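PDB 1LZL: heroin esterase from Rhodococcus sp., which probably hydrolyses the acetyl ester groups of heroin, acting as an acetyl esterase built on the alpha/beta hydrolase fold. Local coordinates for residues A[44-49]-A[101-106]; A[52-57]-A[65-70]; A[69-74]-A[110-115]; A[106-111]-A[307-312]; A[152-157]-A[177-182]. All blocks are in the same frame, centred on the assembly; numbering follows the deposited sequence.

How the contacts relate
From the N terminus, contact 1 closes the first loop, setting the loop 44-49 on helix 99-109. Contact 2, the hairpin of strands 49-56 and 65-72, nests inside that loop. Contact 3 starts on the strand where contact 2 ends and shares Phe-69 and Val-70 with it. It pairs 65-72 with 112-116, extending the sheet of contact 2, and along the chain it crosses contact 1. Contact 4 takes over at Gly-110 and Phe-111 and makes the longest closure, to the C-terminal helix 299-315. Contact 5 is nested within it, bracketing helix 161-176, and its nearest atoms stay about 5 Å from contacts 3 and 4.

Contact 1. Residues A[44-49]-A[101-106]; sequences LSFDGV and FCVEVA
The type II beta turn from Phe-46 to Val-49, leading into strand 49-56, rests on helix 99-109 through Val-103 and Ala-106, two residues one helical turn apart. The turn is closed by Val-49 N donating to Phe-46 O at 3.1 Å, and overlapping its start Ser-45 OG accepts from Asp-47 N at 3.2 Å, an ST turn. Val-103 is the central side chain, with its two methyls put to different uses. CG1, set anti to the backbone N (chi1 165°), lies 3.5 Å from Ser-45 O, whereas CG2 sits 3.7 Å from Phe-46 CE2 and about as far from CD2 of the same ring. The ring and Val-103 cross at about a right angle. Val-49 fills the other half of the contact: its CG2 is 4.1 Å from Val-103 CG1, and its CG1 meets Ala-106 CB at 3.8 Å. Beside these apolar contacts, Arg-107 of the same helix donates through NE to Asp-47 O and through NH2 to Ser-45 O, while Gly-48 is bonded by its backbone to Asp-73. Between the two segments the chemistry is therefore apolar and set by the fit of methyl groups; Ser-45 O, although a valine methyl presses on it, has its hydrogen bond from Arg-107, so two carbonyls of the loop, Ser-45 O and Asp-47 O, are satisfied by that one side chain.

Contact 2. Residues A[52-57]-A[65-70]; sequences RELSAP and VKIRFV
Leu-54 lays its CD1 methyl over one face of the Phe-69 ring, 3.9 Å from the ring centroid and 27° off the normal, a CH-pi contact offset toward the rim. The two residues belong to the antiparallel beta hairpin of strands 49-56 and 65-72, whose first strand is an outermost one of the sheet. The other methyl of Leu-54, CD2, sits over a face of the Arg-52 guanidinium, so one leucine has a branch on each flat group. Arg-52 runs beside Phe-69, pointing the same way, its guanidinium turned nearly perpendicular to the ring. Farther along this face, Leu-54 CB meets Ile-67 CB at 4.0 Å and Ala-56 CB meets Ile-67 CD1 at 4.0 Å. Tyr-139 of helix 128-142 packs on Leu-54 and Ala-56. The register is fixed by three hydrogen-bonded pairs, Arg-52 with Phe-69, Leu-54 with Ile-67 and Ala-56 with Val-65, each joined by two backbone bonds. The opposite face is polar: Lys-66, bent at chi2 (-62°), has its CD 3.5 Å from Glu-53 OE2, and a bond from its NZ to Ser-55 OG is doubtful, because Ser-55 has a second conformer. Arg-68 forms a salt bridge through NH2 with Asp-99, and its NH1 donates at 3.1 Å to a water O in the guanidinium plane, which in turn gives a weak bond to Glu-53 OE1.

Contact 3. Residues A[69-74]-A[110-115]; sequences FVTPDN and GFAVAN
Val-70 and Val-113 form an antiparallel hydrogen-bonded pair in which both backbone groups of each valine are used. Val-70 N donates to Val-113 O at 2.9 Å with an angle of 169° at the hydrogen, and Val-113 N returns the bond to Val-70 O at 2.9 Å; both donors lie in the carbonyl plane of their acceptor. Each carbonyl also takes a CA-H contact, Val-113 O from Phe-69 CA and Val-70 O from Ala-112 CA, both at 3.3 Å. Flanking residues use their backbones on the outer sides: Thr-71 bonds Ser-50, while Ala-112 bonds Pro-80 and Leu-82. The ladder stops at Pro-72, whose nitrogen carries no hydrogen. Its CD lies 3.7 Å from Phe-111 O, a buried carbonyl with no partner in the model, and its CG is 3.6 Å from Gly-110 C. With CG anti to the backbone N (chi1 -175°), the Phe-69 ring brings CE1 3.8 Å from Ala-112 CB and has Ala-114 CA at its edge. Helix 99-109 packs on the valine face, Ala-106 on Val-70, Cys-102 and Val-105 on Val-113. Strand 65-72 runs antiparallel to 112-116 here and to 49-56 on its other side, as the second strand does in the canonical alpha/beta hydrolase sheet.

Contact 4. Residues A[106-111]-A[307-312]; sequences ARELGF and EALTAI. Unlike the reference sequence in segment 307-312: Glu-307 (reference Lys), Ala-308 (reference Pro), Leu-309 (reference His), Thr-310 (reference Cys), Ala-311 (reference Asp), Ile-312 (reference Pro).
Leu-109 CD1 touches two atoms of helix 299-315, Ile-312 CG2 at 3.8 Å and the carbonyl oxygen Leu-309 O at 3.7 Å. Leu-109 and Ile-312 meet at about a right angle. The same Ile-312 methyl lies 4.0 Å from Phe-111 CE2, so CG2 is shared by Leu-109 and the ring. Ile-312 O lies at the ring edge, in its plane, 3.7 Å from Phe-111 CE2. Toward the outer end, Glu-108 contributes only its aliphatic part: CG is 4.1 Å from Leu-309 CD1, and a bend at chi2 (-58°) leads the carboxylate away. The helices 99-109 and 299-315 are the pair that lie together on one side of the sheet in the alpha/beta hydrolase fold. What places the ring is the end of the first helix: Gly-110 N still bonds Ala-106 O, at 3.0 Å, and Gly-110 then takes positive phi (75°). The chain turns there, and Phe-111 comes back with Leu-109 CB over the centre of one ring face. Farther out, Ile-312 also touches Phe-101 and Phe-185 of strand 183-187, Leu-309 reaches Glu-104 and Val-105, and Glu-307 OE2 is held by Tyr-253 OH and His-283 ND1.

Contact 5. Residues A[152-157]-A[177-182]; sequences SRIAVG and GVVPVA
Val-181 branches at CB into two methyls, and both are used against strand 153-159. CG1, placed anti to the backbone N by chi1 of 175°, lies 3.7 Å from Ile-154 O and also meets Val-156 CG2 at 3.9 Å. CG2, the other branch, approaches the same Val-156 CG2 at 4.0 Å, so that one methyl of Val-156 faces both tips of Val-181 and the two side chains cross at about a right angle. Behind the pair, Val-156 reaches Ala-166 and Val-170 of helix 161-176, and Val-181 touches Ala-173 of that helix. The next residue supplies the direct backbone bond: Ala-182 N donates to Ile-154 O at 2.8 Å, nearly along the C=O axis (163°), although the angle of 149° at the hydrogen shows that the bond is not straight. Together these residues bracket a beta-alpha-beta crossover, strand 153-159, helix 161-176 and strand 183-187, with 177-182 as the return loop, of which the part 179-182 runs roughly perpendicular to 152-156. Strand 153-159 leads on to a GxSxG sequence, consistent with the nucleophile elbow of alpha/beta hydrolases. Ala-182 CB tucks in 3.5 Å from Ile-154 O. At the other end Ile-154 CD1 packs against Val-179 CG1 at 4.2 Å. A water bridges the segments beside it, accepting from Ile-154 N at 3.0 Å and donating to Pro-180 O at 2.7 Å. Arg-153, whose CB points away from the loop, makes a salt bridge through NE with Asp-150, whose other oxygen bonds Ser-152 OG, and its NH1 bonds Leu-316 O.

Contact 1. Residues A[44-49]-A[101-106]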
# COMPACT_ATOMS: atom_id res chain seq x y z
N LEU A 44 1.70 19.00 -9.39
CA LEU A 44 1.25 18.78 -8.01
C LEU A 44 1.61 19.95 -7.10
O LEU A 44 2.74 20.43 -7.05
CB LEU A 44 1.85 17.49 -7.43
CG LEU A 44 1.60 17.12 -5.97
CD1 LEU A 44 0.11 16.82 -5.68
CD2 LEU A 44 2.42 15.90 -5.60
N SER A 45 0.63 20.43 -6.34
CA SER A 45 0.83 21.50 -5.37
C SER A 45 1.32 20.97 -4.03
O SER A 45 0.76 20.00 -3.48
CB SER A 45 -0.50 22.28 -5.15
OG SER A 45 -0.34 23.21 -4.11
N PHE A 46 2.35 21.65 -3.54
CA PHE A 46 2.90 21.38 -2.23
C PHE A 46 2.60 22.51 -1.26
O PHE A 46 3.21 22.69 -0.22
CB PHE A 46 4.40 21.14 -2.35
CG PHE A 46 4.77 19.81 -2.99
CD1 PHE A 46 4.70 19.58 -4.35
CD2 PHE A 46 5.20 18.78 -2.15
CE1 PHE A 46 5.04 18.35 -4.87
CE2 PHE A 46 5.57 17.55 -2.69
CZ PHE A 46 5.49 17.32 -4.06
N ASP A 47 1.58 23.32 -1.60
CA ASP A 47 1.15 24.39 -0.71
C ASP A 47 0.78 23.83 0.66
O ASP A 47 0.09 22.84 0.75
CB ASP A 47 -0.05 25.16 -1.27
CG ASP A 47 -0.22 26.50 -0.58
OD1 ASP A 47 0.75 27.30 -0.51
OD2 ASP A 47 -1.34 26.75 -0.09
N GLY A 48 1.25 24.51 1.71
CA GLY A 48 1.03 24.22 3.08
C GLY A 48 1.81 23.04 3.60
O GLY A 48 1.57 22.64 4.74
N VAL A 49 2.71 22.43 2.87
CA VAL A 49 3.49 21.32 3.42
C VAL A 49 4.95 21.45 2.98
O VAL A 49 5.23 22.26 2.08
CB VAL A 49 2.98 19.92 3.01
CG1 VAL A 49 1.51 19.75 3.32
CG2 VAL A 49 3.26 19.65 1.53
N PHE A 101 -0.95 11.72 -2.58
CA PHE A 101 -1.68 11.26 -1.39
C PHE A 101 -0.98 11.72 -0.12
O PHE A 101 -1.63 12.13 0.85
CB PHE A 101 -1.84 9.72 -1.40
CG PHE A 101 -2.61 9.20 -0.18
CD1 PHE A 101 -3.92 9.64 0.04
CD2 PHE A 101 -2.00 8.31 0.71
CE1 PHE A 101 -4.61 9.17 1.17
CE2 PHE A 101 -2.71 7.79 1.80
CZ PHE A 101 -4.01 8.25 2.02
N CYS A 102 0.35 11.62 -0.09
CA CYS A 102 1.07 11.98 1.15
C CYS A 102 0.91 13.48 1.46
O CYS A 102 0.75 13.88 2.61
CB CYS A 102 2.54 11.56 1.03
SG CYS A 102 2.68 9.75 0.95
N VAL A 103 0.96 14.30 0.39
CA VAL A 103 0.70 15.73 0.58
C VAL A 103 -0.71 15.95 1.10
O VAL A 103 -0.96 16.75 2.02
CB VAL A 103 0.93 16.46 -0.75
CG1 VAL A 103 0.35 17.88 -0.73
CG2 VAL A 103 2.43 16.51 -1.04
N GLU A 104 -1.68 15.22 0.52
CA GLU A 104 -3.07 15.37 0.97
C GLU A 104 -3.25 15.12 2.45
O GLU A 104 -3.92 15.84 3.21
CB GLU A 104 -4.00 14.45 0.12
CG GLU A 104 -5.47 14.74 0.42
CD GLU A 104 -6.49 13.95 -0.36
OE1 GLU A 104 -6.12 12.83 -0.81
OE2 GLU A 104 -7.67 14.39 -0.53
N VAL A 105 -2.63 14.01 2.90
CA VAL A 105 -2.75 13.64 4.33
C VAL A 105 -2.10 14.73 5.20
O VAL A 105 -2.68 15.14 6.21
CB VAL A 105 -2.08 12.27 4.54
CG1 VAL A 105 -1.85 11.99 6.00
CG2 VAL A 105 -2.95 11.19 3.85
N ALA A 106 -0.90 15.17 4.80
CA ALA A 106 -0.22 16.17 5.64
C ALA A 106 -1.00 17.47 5.66
O ALA A 106 -1.23 18.10 6.69
CB ALA A 106 1.19 16.43 5.13

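Contact 2. Residues A[52-57]-A[65-70]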
# COMPACT_ATOMS: atom_id res chain seq x y z
N ARG A 52 11.15 16.62 3.07
CA ARG A 52 12.61 16.51 3.14
C ARG A 52 12.92 15.01 3.16
O ARG A 52 12.05 14.22 3.47
CB ARG A 52 13.25 17.22 4.31
CG ARG A 52 13.03 16.58 5.67
CD ARG A 52 13.73 17.38 6.78
NE ARG A 52 13.07 17.11 8.06
CZ ARG A 52 13.60 16.48 9.09
NH1 ARG A 52 14.86 16.02 9.01
NH2 ARG A 52 12.91 16.27 10.22
N GLU A 53 14.16 14.70 2.84
CA GLU A 53 14.52 13.30 2.80
C GLU A 53 15.17 12.84 4.09
O GLU A 53 16.09 13.48 4.58
CB GLU A 53 15.48 13.08 1.64
CG GLU A 53 15.86 11.62 1.38
CD GLU A 53 16.69 11.61 0.09
OE1 GLU A 53 16.07 11.91 -0.96
OE2 GLU A 53 17.90 11.34 0.14
N LEU A 54 14.66 11.73 4.61
CA LEU A 54 15.28 11.07 5.76
C LEU A 54 16.00 9.83 5.25
O LEU A 54 15.67 9.26 4.20
CB LEU A 54 14.25 10.61 6.82
CG LEU A 54 13.26 11.67 7.29
CD1 LEU A 54 12.25 11.17 8.32
CD2 LEU A 54 14.05 12.85 7.85
N SER A 55 16.97 9.37 6.05
CA SER A 55 17.71 8.17 5.76
C SER A 55 17.64 7.19 6.92
O SER A 55 18.29 7.41 7.93
CB SER A 55 19.13 8.66 5.51
OG SER A 55 19.97 7.65 5.05
N ALA A 56 16.88 6.11 6.80
CA ALA A 56 16.75 5.07 7.82
C ALA A 56 17.79 3.99 7.59
O ALA A 56 17.97 3.41 6.51
CB ALA A 56 15.34 4.47 7.75
N PRO A 57 18.58 3.59 8.59
CA PRO A 57 19.50 2.46 8.40
C PRO A 57 18.74 1.19 8.02
O PRO A 57 17.69 0.86 8.59
CB PRO A 57 20.15 2.35 9.79
CG PRO A 57 20.03 3.73 10.39
CD PRO A 57 18.70 4.26 9.91
N VAL A 65 17.61 3.25 3.73
CA VAL A 65 16.29 3.35 3.12
C VAL A 65 15.89 4.81 3.15
O VAL A 65 15.70 5.39 4.23
CB VAL A 65 15.30 2.46 3.88
CG1 VAL A 65 13.90 2.56 3.30
CG2 VAL A 65 15.81 1.02 3.84
N LYS A 66 15.74 5.39 1.95
CA LYS A 66 15.30 6.79 1.99
C LYS A 66 13.78 6.89 2.23
O LYS A 66 13.02 6.02 1.85
CB LYS A 66 15.60 7.54 0.70
CG LYS A 66 17.09 7.43 0.34
CD LYS A 66 18.00 8.04 1.40
CE LYS A 66 19.45 8.09 0.92
NZ LYS A 66 20.39 8.45 2.03
N ILE A 67 13.40 7.97 2.90
CA ILE A 67 12.04 8.29 3.25
C ILE A 67 11.72 9.71 2.76
O ILE A 67 12.44 10.66 3.10
CB ILE A 67 11.82 8.21 4.77
CG1 ILE A 67 12.10 6.78 5.26
CG2 ILE A 67 10.44 8.71 5.16
CD1 ILE A 67 12.15 6.74 6.80
N ARG A 68 10.66 9.86 2.01
CA ARG A 68 10.15 11.19 1.65
C ARG A 68 9.23 11.60 2.78
O ARG A 68 8.11 11.08 2.93
CB ARG A 68 9.42 11.16 0.32
CG ARG A 68 10.29 10.71 -0.84
CD ARG A 68 9.60 10.65 -2.16
NE ARG A 68 9.16 11.88 -2.81
CZ ARG A 68 9.95 12.73 -3.43
NH1 ARG A 68 11.27 12.51 -3.47
NH2 ARG A 68 9.39 13.78 -4.00
N PHE A 69 9.69 12.54 3.59
CA PHE A 69 9.05 12.89 4.86
C PHE A 69 8.35 14.23 4.69
O PHE A 69 8.98 15.30 4.54
CB PHE A 69 10.12 12.92 5.95
CG PHE A 69 9.57 13.15 7.34
CD1 PHE A 69 8.64 12.27 7.87
CD2 PHE A 69 10.00 14.21 8.14
CE1 PHE A 69 8.13 12.41 9.16
CE2 PHE A 69 9.49 14.39 9.42
CZ PHE A 69 8.54 13.50 9.91
N VAL A 70 7.04 14.17 4.66
CA VAL A 70 6.11 15.25 4.39
C VAL A 70 5.56 15.77 5.71
O VAL A 70 4.98 15.00 6.51
CB VAL A 70 4.98 14.83 3.44
CG1 VAL A 70 4.13 16.04 3.03
CG2 VAL A 70 5.55 14.13 2.20
O HOH W 1 13.35 10.54 -2.40

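Contact 3. Residues A[69-74]-A[110-115]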
# COMPACT_ATOMS: atom_id res chain seq x y z
N PHE A 69 9.69 12.54 3.59
CA PHE A 69 9.05 12.89 4.86
C PHE A 69 8.35 14.23 4.69
O PHE A 69 8.98 15.30 4.54
CB PHE A 69 10.12 12.92 5.95
CG PHE A 69 9.57 13.15 7.34
CD1 PHE A 69 8.64 12.27 7.87
CD2 PHE A 69 10.00 14.21 8.14
CE1 PHE A 69 8.13 12.41 9.16
CE2 PHE A 69 9.49 14.39 9.42
CZ PHE A 69 8.54 13.50 9.91
N VAL A 70 7.04 14.17 4.66
CA VAL A 70 6.11 15.25 4.39
C VAL A 70 5.56 15.77 5.71
O VAL A 70 4.98 15.00 6.51
CB VAL A 70 4.98 14.83 3.44
CG1 VAL A 70 4.13 16.04 3.03
CG2 VAL A 70 5.55 14.13 2.20
N THR A 71 5.74 17.06 5.95
CA THR A 71 5.19 17.62 7.20
C THR A 71 4.31 18.84 6.93
O THR A 71 4.51 19.61 5.99
CB THR A 71 6.32 17.98 8.18
OG1 THR A 71 7.27 18.80 7.48
CG2 THR A 71 7.08 16.73 8.61
N PRO A 72 3.28 19.04 7.71
CA PRO A 72 2.43 20.20 7.46
C PRO A 72 3.10 21.47 7.98
O PRO A 72 3.76 21.42 9.01
CB PRO A 72 1.20 19.89 8.30
CG PRO A 72 1.66 18.96 9.37
CD PRO A 72 2.83 18.20 8.87
N ASP A 73 2.98 22.59 7.32
CA ASP A 73 3.62 23.81 7.85
C ASP A 73 2.86 24.35 9.06
O ASP A 73 1.68 24.03 9.27
CB ASP A 73 3.68 24.87 6.75
CG ASP A 73 4.51 24.41 5.55
OD1 ASP A 73 5.33 23.47 5.65
OD2 ASP A 73 4.31 25.05 4.49
N ASN A 74 3.43 25.18 9.91
CA ASN A 74 2.70 25.84 10.99
C ASN A 74 2.21 24.86 12.03
O ASN A 74 1.08 25.03 12.52
CB ASN A 74 1.40 26.51 10.53
CG ASN A 74 1.49 27.86 9.89
OD1 ASN A 74 1.86 27.93 8.71
ND2 ASN A 74 1.14 28.90 10.64
N GLY A 110 -2.95 17.34 8.98
CA GLY A 110 -1.94 17.89 9.88
C GLY A 110 -1.03 16.85 10.50
O GLY A 110 -0.48 16.97 11.59
N PHE A 111 -0.85 15.75 9.77
CA PHE A 111 -0.08 14.59 10.17
C PHE A 111 1.20 14.56 9.33
O PHE A 111 1.19 14.95 8.15
CB PHE A 111 -0.83 13.27 9.98
CG PHE A 111 -2.08 13.06 10.81
CD1 PHE A 111 -2.43 13.91 11.86
CD2 PHE A 111 -2.94 11.99 10.50
CE1 PHE A 111 -3.59 13.66 12.56
CE2 PHE A 111 -4.09 11.71 11.22
CZ PHE A 111 -4.40 12.58 12.26
N ALA A 112 2.29 14.10 9.95
CA ALA A 112 3.49 13.78 9.17
C ALA A 112 3.27 12.51 8.37
O ALA A 112 2.47 11.65 8.73
CB ALA A 112 4.67 13.61 10.11
N VAL A 113 3.97 12.43 7.24
CA VAL A 113 3.88 11.23 6.41
C VAL A 113 5.29 10.81 6.04
O VAL A 113 6.08 11.59 5.50
CB VAL A 113 3.04 11.47 5.16
CG1 VAL A 113 3.00 10.17 4.36
CG2 VAL A 113 1.64 11.97 5.48
N ALA A 114 5.61 9.56 6.36
CA ALA A 114 6.93 8.99 6.06
C ALA A 114 6.73 8.03 4.88
O ALA A 114 6.26 6.90 5.09
CB ALA A 114 7.49 8.28 7.29
N ASN A 115 6.98 8.50 3.67
CA ASN A 115 6.75 7.74 2.44
C ASN A 115 8.00 6.97 2.05
O ASN A 115 9.04 7.55 1.74
CB ASN A 115 6.36 8.79 1.42
CG ASN A 115 6.02 8.27 0.05
OD1 ASN A 115 5.90 7.06 -0.11
ND2 ASN A 115 5.91 9.16 -0.93

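Contact 4. Residues A[106-111]-A[307-312]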
# COMPACT_ATOMS: atom_id res chain seq x y z
N ALA A 106 -0.90 15.17 4.80
CA ALA A 106 -0.22 16.17 5.64
C ALA A 106 -1.00 17.47 5.66
O ALA A 106 -1.23 18.10 6.69
CB ALA A 106 1.19 16.43 5.13
N ARG A 107 -1.48 17.92 4.51
CA ARG A 107 -2.20 19.19 4.45
C ARG A 107 -3.57 19.10 5.12
O ARG A 107 -3.95 19.98 5.89
CB ARG A 107 -2.31 19.60 2.96
CG ARG A 107 -3.07 20.92 2.79
CD ARG A 107 -3.47 21.18 1.34
NE ARG A 107 -2.29 21.49 0.54
CZ ARG A 107 -2.04 20.80 -0.57
NH1 ARG A 107 -2.89 19.83 -0.94
NH2 ARG A 107 -0.96 21.11 -1.27
N GLU A 108 -4.35 18.04 4.87
CA GLU A 108 -5.73 18.06 5.36
C GLU A 108 -5.82 17.59 6.80
O GLU A 108 -6.70 18.08 7.53
CB GLU A 108 -6.65 17.16 4.53
CG GLU A 108 -6.76 17.57 3.07
CD GLU A 108 -7.26 19.00 2.98
OE1 GLU A 108 -8.07 19.39 3.85
OE2 GLU A 108 -6.84 19.73 2.06
N LEU A 109 -4.96 16.67 7.21
CA LEU A 109 -5.04 16.13 8.55
C LEU A 109 -4.01 16.71 9.52
O LEU A 109 -4.16 16.54 10.73
CB LEU A 109 -4.83 14.59 8.52
CG LEU A 109 -5.83 13.88 7.62
CD1 LEU A 109 -5.67 12.38 7.81
CD2 LEU A 109 -7.25 14.38 7.87
N GLY A 110 -2.95 17.34 8.98
CA GLY A 110 -1.94 17.89 9.88
C GLY A 110 -1.03 16.85 10.50
O GLY A 110 -0.48 16.97 11.59
N PHE A 111 -0.85 15.75 9.77
CA PHE A 111 -0.08 14.59 10.17
C PHE A 111 1.20 14.56 9.33
O PHE A 111 1.19 14.95 8.15
CB PHE A 111 -0.83 13.27 9.98
CG PHE A 111 -2.08 13.06 10.81
CD1 PHE A 111 -2.43 13.91 11.86
CD2 PHE A 111 -2.94 11.99 10.50
CE1 PHE A 111 -3.59 13.66 12.56
CE2 PHE A 111 -4.09 11.71 11.22
CZ PHE A 111 -4.40 12.58 12.26
N GLU A 307 -13.24 9.15 2.35
CA GLU A 307 -13.31 8.18 3.45
C GLU A 307 -11.94 7.77 3.92
O GLU A 307 -11.73 7.53 5.10
CB GLU A 307 -14.05 6.95 2.94
CG GLU A 307 -14.20 5.82 3.97
CD GLU A 307 -15.17 4.78 3.42
OE1 GLU A 307 -16.40 5.04 3.34
OE2 GLU A 307 -14.71 3.69 3.04
N ALA A 308 -10.96 7.72 3.03
CA ALA A 308 -9.59 7.37 3.43
C ALA A 308 -9.09 8.40 4.44
O ALA A 308 -8.52 8.06 5.46
CB ALA A 308 -8.66 7.28 2.24
N LEU A 309 -9.33 9.69 4.17
CA LEU A 309 -8.88 10.72 5.13
C LEU A 309 -9.64 10.64 6.46
O LEU A 309 -9.03 10.76 7.51
CB LEU A 309 -9.08 12.09 4.49
CG LEU A 309 -8.15 12.47 3.34
CD1 LEU A 309 -8.50 13.90 2.90
CD2 LEU A 309 -6.67 12.39 3.70
N THR A 310 -10.96 10.42 6.36
CA THR A 310 -11.76 10.23 7.57
C THR A 310 -11.22 9.06 8.40
O THR A 310 -11.04 9.12 9.63
CB THR A 310 -13.24 10.02 7.24
OG1 THR A 310 -13.74 11.28 6.73
CG2 THR A 310 -14.05 9.73 8.47
N ALA A 311 -10.89 7.96 7.73
CA ALA A 311 -10.42 6.77 8.44
C ALA A 311 -9.09 7.01 9.16
O ALA A 311 -8.89 6.62 10.33
CB ALA A 311 -10.26 5.61 7.43
N ILE A 312 -8.16 7.67 8.42
CA ILE A 312 -6.84 7.92 9.00
C ILE A 312 -6.96 8.95 10.13
O ILE A 312 -6.33 8.76 11.19
CB ILE A 312 -5.84 8.33 7.91
CG1 ILE A 312 -5.59 7.15 6.95
CG2 ILE A 312 -4.53 8.83 8.48
CD1 ILE A 312 -4.90 7.57 5.66

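Contact 5. Residues A[152-157]-A[177-182]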
# COMPACT_ATOMS: atom_id res chain seq x y z
N SER A 152 3.20 7.26 19.90
CA SER A 152 2.00 6.52 20.25
C SER A 152 0.97 6.63 19.13
O SER A 152 -0.11 6.01 19.24
CB SER A 152 1.40 7.03 21.57
OG SER A 152 0.62 8.21 21.36
N ARG A 153 1.22 7.37 18.06
CA ARG A 153 0.20 7.50 17.00
C ARG A 153 0.88 7.35 15.63
O ARG A 153 0.90 8.29 14.84
CB ARG A 153 -0.51 8.85 17.15
CG ARG A 153 -1.44 8.78 18.38
CD ARG A 153 -2.38 9.95 18.47
NE ARG A 153 -1.62 11.19 18.73
CZ ARG A 153 -2.13 12.37 18.45
NH1 ARG A 153 -3.35 12.45 17.91
NH2 ARG A 153 -1.43 13.48 18.69
N ILE A 154 1.43 6.14 15.44
CA ILE A 154 2.00 5.76 14.15
C ILE A 154 0.99 4.88 13.42
O ILE A 154 0.55 3.87 13.98
CB ILE A 154 3.32 4.99 14.34
CG1 ILE A 154 4.34 5.83 15.13
CG2 ILE A 154 3.88 4.51 12.99
CD1 ILE A 154 5.53 5.00 15.60
N ALA A 155 0.66 5.27 12.20
CA ALA A 155 -0.12 4.41 11.30
C ALA A 155 0.82 3.76 10.29
O ALA A 155 1.79 4.42 9.90
CB ALA A 155 -1.23 5.16 10.57
N VAL A 156 0.55 2.56 9.82
CA VAL A 156 1.30 1.94 8.72
C VAL A 156 0.27 1.67 7.63
O VAL A 156 -0.80 1.09 7.94
CB VAL A 156 2.01 0.66 9.15
CG1 VAL A 156 2.71 0.04 7.93
CG2 VAL A 156 3.04 0.98 10.24
N GLY A 157 0.55 2.07 6.40
CA GLY A 157 -0.43 1.86 5.34
C GLY A 157 0.21 1.74 3.99
O GLY A 157 1.39 2.09 3.79
N GLY A 177 7.58 -6.82 18.93
CA GLY A 177 7.27 -6.15 20.17
C GLY A 177 8.06 -4.90 20.46
O GLY A 177 8.10 -4.47 21.62
N VAL A 178 8.66 -4.29 19.45
CA VAL A 178 9.44 -3.06 19.64
C VAL A 178 8.62 -1.82 19.36
O VAL A 178 8.55 -0.86 20.12
CB VAL A 178 10.72 -3.13 18.78
CG1 VAL A 178 11.51 -1.83 18.89
CG2 VAL A 178 11.57 -4.32 19.22
N VAL A 179 7.95 -1.79 18.21
CA VAL A 179 7.25 -0.57 17.77
C VAL A 179 5.74 -0.77 17.88
O VAL A 179 5.25 -1.71 17.21
CB VAL A 179 7.54 -0.25 16.29
CG1 VAL A 179 6.79 1.05 15.89
CG2 VAL A 179 9.02 -0.15 16.07
N PRO A 180 5.03 0.06 18.63
CA PRO A 180 3.57 -0.05 18.69
C PRO A 180 3.00 0.65 17.44
O PRO A 180 3.40 1.76 17.08
CB PRO A 180 3.23 0.71 19.96
CG PRO A 180 4.25 1.82 19.97
CD PRO A 180 5.54 1.17 19.51
N VAL A 181 2.07 -0.01 16.75
CA VAL A 181 1.37 0.57 15.61
C VAL A 181 -0.08 0.88 16.01
O VAL A 181 -0.77 -0.05 16.49
CB VAL A 181 1.49 -0.38 14.39
CG1 VAL A 181 0.64 0.20 13.26
CG2 VAL A 181 2.93 -0.57 13.95
N ALA A 182 -0.49 2.14 15.86
CA ALA A 182 -1.81 2.58 16.31
C ALA A 182 -2.93 2.26 15.31
O ALA A 182 -4.10 2.12 15.70
CB ALA A 182 -1.81 4.08 16.57
O HOH W 2 2.07 4.11 17.57